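Local coordinates for protein PrgA (PDB 6Z9K) that is a cell-wall-anchored enterococcal protein providing surface exclusion against unwanted conjugation, here represented by its magnesium-bound CAP domain, at residues 173-178 / 188-193. Numbering follows the deposited sequence.
Sequences NMLFDD and SLLQDG
Met-174 and Leu-175 meet Leu-189 and Leu-190 in a small, fully apolar contact of the CAP domain, where the C-terminal end of helix 160-176 packs on Leu-189, the last residue of the short helix 184-189, and on Leu-190 just past it. All four side chains are buried, and they form two main pairs, joined by a looser touch between Leu-175 CD2 and Leu-189 CD1 (4.4 Å).

In the first, Leu-189 sends CD1 against the root of the methionine, 3.6 Å from Met-174 CB, and the same methyl lies 3.9 Å from Met-174 SD. With CG of Met-174 beside the backbone N (chi1 -72°) and the chain extended beyond, the sulfur is carried past that methyl, and the two side chains cross at about a right angle. In the second pair a single methyl, CD2 of Leu-175, faces the isopropyl end of Leu-190, again nearly perpendicular.

The contact lies close to the metal site: Met-174 comes near both the magnesium ion and its ligand His-185. Asp-178, just past the first helix, accepts hydrogen bonds from His-185 ND1 and Leu-186 N, tying that helix end to the start of helix 184-189 and probably helping to orient the histidine. From beyond, helix 70-90 lays Leu-84 on Leu-189 and Val-87 on Leu-190. The branch of Leu-190 receives its neighbour evenly, with CG, CD1 and CD2 each 4.1 Å from Leu-175 CD2.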
ATOM      1  N   ASN A 173      -4.891  -4.444   7.788  1.00 17.20           N
ATOM      2  CA  ASN A 173      -4.361  -5.721   8.313  1.00 18.77           C
ATOM      3  C   ASN A 173      -2.872  -5.597   8.608  1.00 16.74           C
ATOM      4  O   ASN A 173      -2.436  -6.215   9.627  1.00 18.32           O
ATOM      5  CB  ASN A 173      -4.664  -6.864   7.340  1.00 19.14           C
ATOM      6  CG  ASN A 173      -6.100  -7.329   7.425  1.00 20.93           C
ATOM      7  OD1 ASN A 173      -6.848  -6.986   8.353  1.00 21.45           O
ATOM      8  ND2 ASN A 173      -6.470  -8.128   6.424  1.00 22.21           N
ATOM      9  N   MET A 174      -2.136  -4.842   7.819  1.00 16.04           N
ATOM     10  CA  MET A 174      -0.703  -4.678   8.037  1.00 16.30           C
ATOM     11  C   MET A 174      -0.451  -3.735   9.217  1.00 17.37           C
ATOM     12  O   MET A 174       0.485  -3.977   9.952  1.00 17.52           O
ATOM     13  CB  MET A 174      -0.012  -4.175   6.786  1.00 17.23           C
ATOM     14  CG  MET A 174       0.064  -5.267   5.734  1.00 18.11           C
ATOM     15  SD  MET A 174       0.837  -4.645   4.206  1.00 20.99           S
ATOM     16  CE  MET A 174       1.041  -6.195   3.337  1.00 21.20           C
ATOM     17  N   LEU A 175      -1.273  -2.698   9.384  1.00 17.37           N
ATOM     18  CA  LEU A 175      -1.062  -1.750  10.512  1.00 17.60           C
ATOM     19  C   LEU A 175      -1.544  -2.353  11.836  1.00 18.43           C
ATOM     20  O   LEU A 175      -0.954  -1.978  12.861  1.00 18.45           O
ATOM     21  CB  LEU A 175      -1.816  -0.460  10.219  1.00 17.70           C
ATOM     22  CG  LEU A 175      -1.312   0.305   9.020  1.00 17.83           C
ATOM     23  CD1 LEU A 175      -2.268   1.441   8.681  1.00 18.80           C
ATOM     24  CD2 LEU A 175       0.055   0.874   9.260  1.00 19.39           C
ATOM     25  N   PHE A 176      -2.588  -3.174  11.868  1.00 17.88           N
ATOM     26  CA  PHE A 176      -3.243  -3.552  13.145  1.00 18.89           C
ATOM     27  C   PHE A 176      -3.340  -5.054  13.390  1.00 19.87           C
ATOM     28  O   PHE A 176      -3.863  -5.416  14.446  1.00 21.09           O
ATOM     29  CB  PHE A 176      -4.638  -2.930  13.241  1.00 18.16           C
ATOM     30  CG  PHE A 176      -4.680  -1.473  12.937  1.00 18.90           C
ATOM     31  CD1 PHE A 176      -3.900  -0.561  13.652  1.00 18.39           C
ATOM     32  CD2 PHE A 176      -5.582  -0.989  12.012  1.00 18.90           C
ATOM     33  CE1 PHE A 176      -3.962   0.791  13.358  1.00 19.12           C
ATOM     34  CE2 PHE A 176      -5.628   0.355  11.725  1.00 19.39           C
ATOM     35  CZ  PHE A 176      -4.843   1.255  12.406  1.00 19.29           C
ATOM     36  N   ASP A 177      -2.915  -5.912  12.449  1.00 19.45           N
ATOM     37  CA  ASP A 177      -3.098  -7.365  12.645  1.00 21.23           C
ATOM     38  C   ASP A 177      -1.890  -8.094  12.099  1.00 20.39           C
ATOM     39  O   ASP A 177      -2.075  -9.173  11.531  1.00 22.51           O
ATOM     40  CB  ASP A 177      -4.409  -7.839  12.033  1.00 23.42           C
ATOM     41  CG  ASP A 177      -4.782  -9.216  12.505  1.00 25.07           C
ATOM     42  OD1 ASP A 177      -4.334  -9.588  13.616  1.00 25.70           O
ATOM     43  OD2 ASP A 177      -5.508  -9.879  11.758  1.00 28.05           O
ATOM     44  N   ASP A 178      -0.693  -7.540  12.297  1.00 18.86           N
ATOM     45  CA  ASP A 178       0.541  -8.071  11.657  1.00 19.19           C
ATOM     46  C   ASP A 178       1.346  -8.938  12.620  1.00 19.80           C
ATOM     47  O   ASP A 178       2.475  -9.182  12.328  1.00 20.35           O
ATOM     48  CB  ASP A 178       1.418  -6.925  11.184  1.00 18.43           C
ATOM     49  CG  ASP A 178       2.354  -7.222  10.067  1.00 18.61           C
ATOM     50  OD1 ASP A 178       1.950  -8.065   9.217  1.00 19.23           O
ATOM     51  OD2 ASP A 178       3.450  -6.611  10.035  1.00 20.23           O
ATOM     52  N   SER A 188       7.632  -1.727   8.222  1.00 17.32           N
ATOM     53  CA  SER A 188       8.010  -1.275   6.890  1.00 17.39           C
ATOM     54  C   SER A 188       7.162  -0.101   6.398  1.00 16.37           C
ATOM     55  O   SER A 188       7.704   0.869   5.872  1.00 16.27           O
ATOM     56  CB  SER A 188       7.948  -2.445   5.948  1.00 17.30           C
ATOM     57  OG  SER A 188       8.341  -2.004   4.674  1.00 19.59           O
ATOM     58  N   LEU A 189       5.846  -0.232   6.486  1.00 16.82           N
ATOM     59  CA  LEU A 189       4.926   0.816   6.004  1.00 16.82           C
ATOM     60  C   LEU A 189       5.170   2.119   6.780  1.00 17.07           C
ATOM     61  O   LEU A 189       4.952   3.208   6.226  1.00 17.08           O
ATOM     62  CB  LEU A 189       3.487   0.330   6.174  1.00 17.36           C
ATOM     63  CG  LEU A 189       3.007  -0.791   5.276  1.00 17.96           C
ATOM     64  CD1 LEU A 189       1.598  -1.159   5.695  1.00 19.92           C
ATOM     65  CD2 LEU A 189       3.017  -0.368   3.816  1.00 19.44           C
ATOM     66  N   LEU A 190       5.602   2.017   8.047  1.00 17.76           N
ATOM     67  CA  LEU A 190       5.786   3.224   8.858  1.00 18.53           C
ATOM     68  C   LEU A 190       7.263   3.509   9.057  1.00 19.39           C
ATOM     69  O   LEU A 190       7.599   4.241   9.981  1.00 19.44           O
ATOM     70  CB  LEU A 190       5.038   3.037  10.181  1.00 18.42           C
ATOM     71  CG  LEU A 190       3.547   2.809  10.059  1.00 18.48           C
ATOM     72  CD1 LEU A 190       2.922   2.751  11.456  1.00 19.26           C
ATOM     73  CD2 LEU A 190       2.852   3.931   9.238  1.00 18.87           C
ATOM     74  N   GLN A 191       8.132   3.058   8.156  1.00 18.42           N
ATOM     75  CA  GLN A 191       9.591   3.302   8.327  1.00 20.60           C
ATOM     76  C   GLN A 191       9.914   4.784   8.114  1.00 20.54           C
ATOM     77  O   GLN A 191       9.470   5.364   7.125  1.00 19.22           O
ATOM     78  CB  GLN A 191      10.366   2.413   7.352  1.00 21.39           C
ATOM     79  CG  GLN A 191      11.859   2.520   7.557  1.00 24.44           C
ATOM     80  CD  GLN A 191      12.688   1.726   6.585  1.00 27.12           C
ATOM     81  OE1 GLN A 191      13.146   0.647   6.913  1.00 36.87           O
ATOM     82  NE2 GLN A 191      12.922   2.278   5.408  1.00 29.52           N
ATOM     83  N   ASP A 192      10.655   5.438   9.015  1.00 23.25           N
ATOM     84  CA  ASP A 192      10.875   6.891   8.781  1.00 24.42           C
ATOM     85  C   ASP A 192      11.945   7.001   7.675  1.00 23.58           C
ATOM     86  O   ASP A 192      12.728   6.046   7.442  1.00 26.34           O
ATOM     87  CB  ASP A 192      11.147   7.720  10.050  1.00 27.45           C
ATOM     88  CG  ASP A 192      10.814   9.220   9.987  1.00 29.19           C
ATOM     89  OD1 ASP A 192      10.270   9.768   8.936  1.00 26.33           O
ATOM     90  OD2 ASP A 192      11.077   9.879  11.045  1.00 32.00           O
ATOM     91  N   GLY A 193      11.855   8.063   6.917  1.00 22.97           N
ATOM     92  CA  GLY A 193      12.806   8.444   5.877  1.00 24.16           C
ATOM     93  C   GLY A 193      12.384   7.944   4.510  1.00 22.89           C
ATOM     94  O   GLY A 193      12.985   8.366   3.516  1.00 25.57           O
TER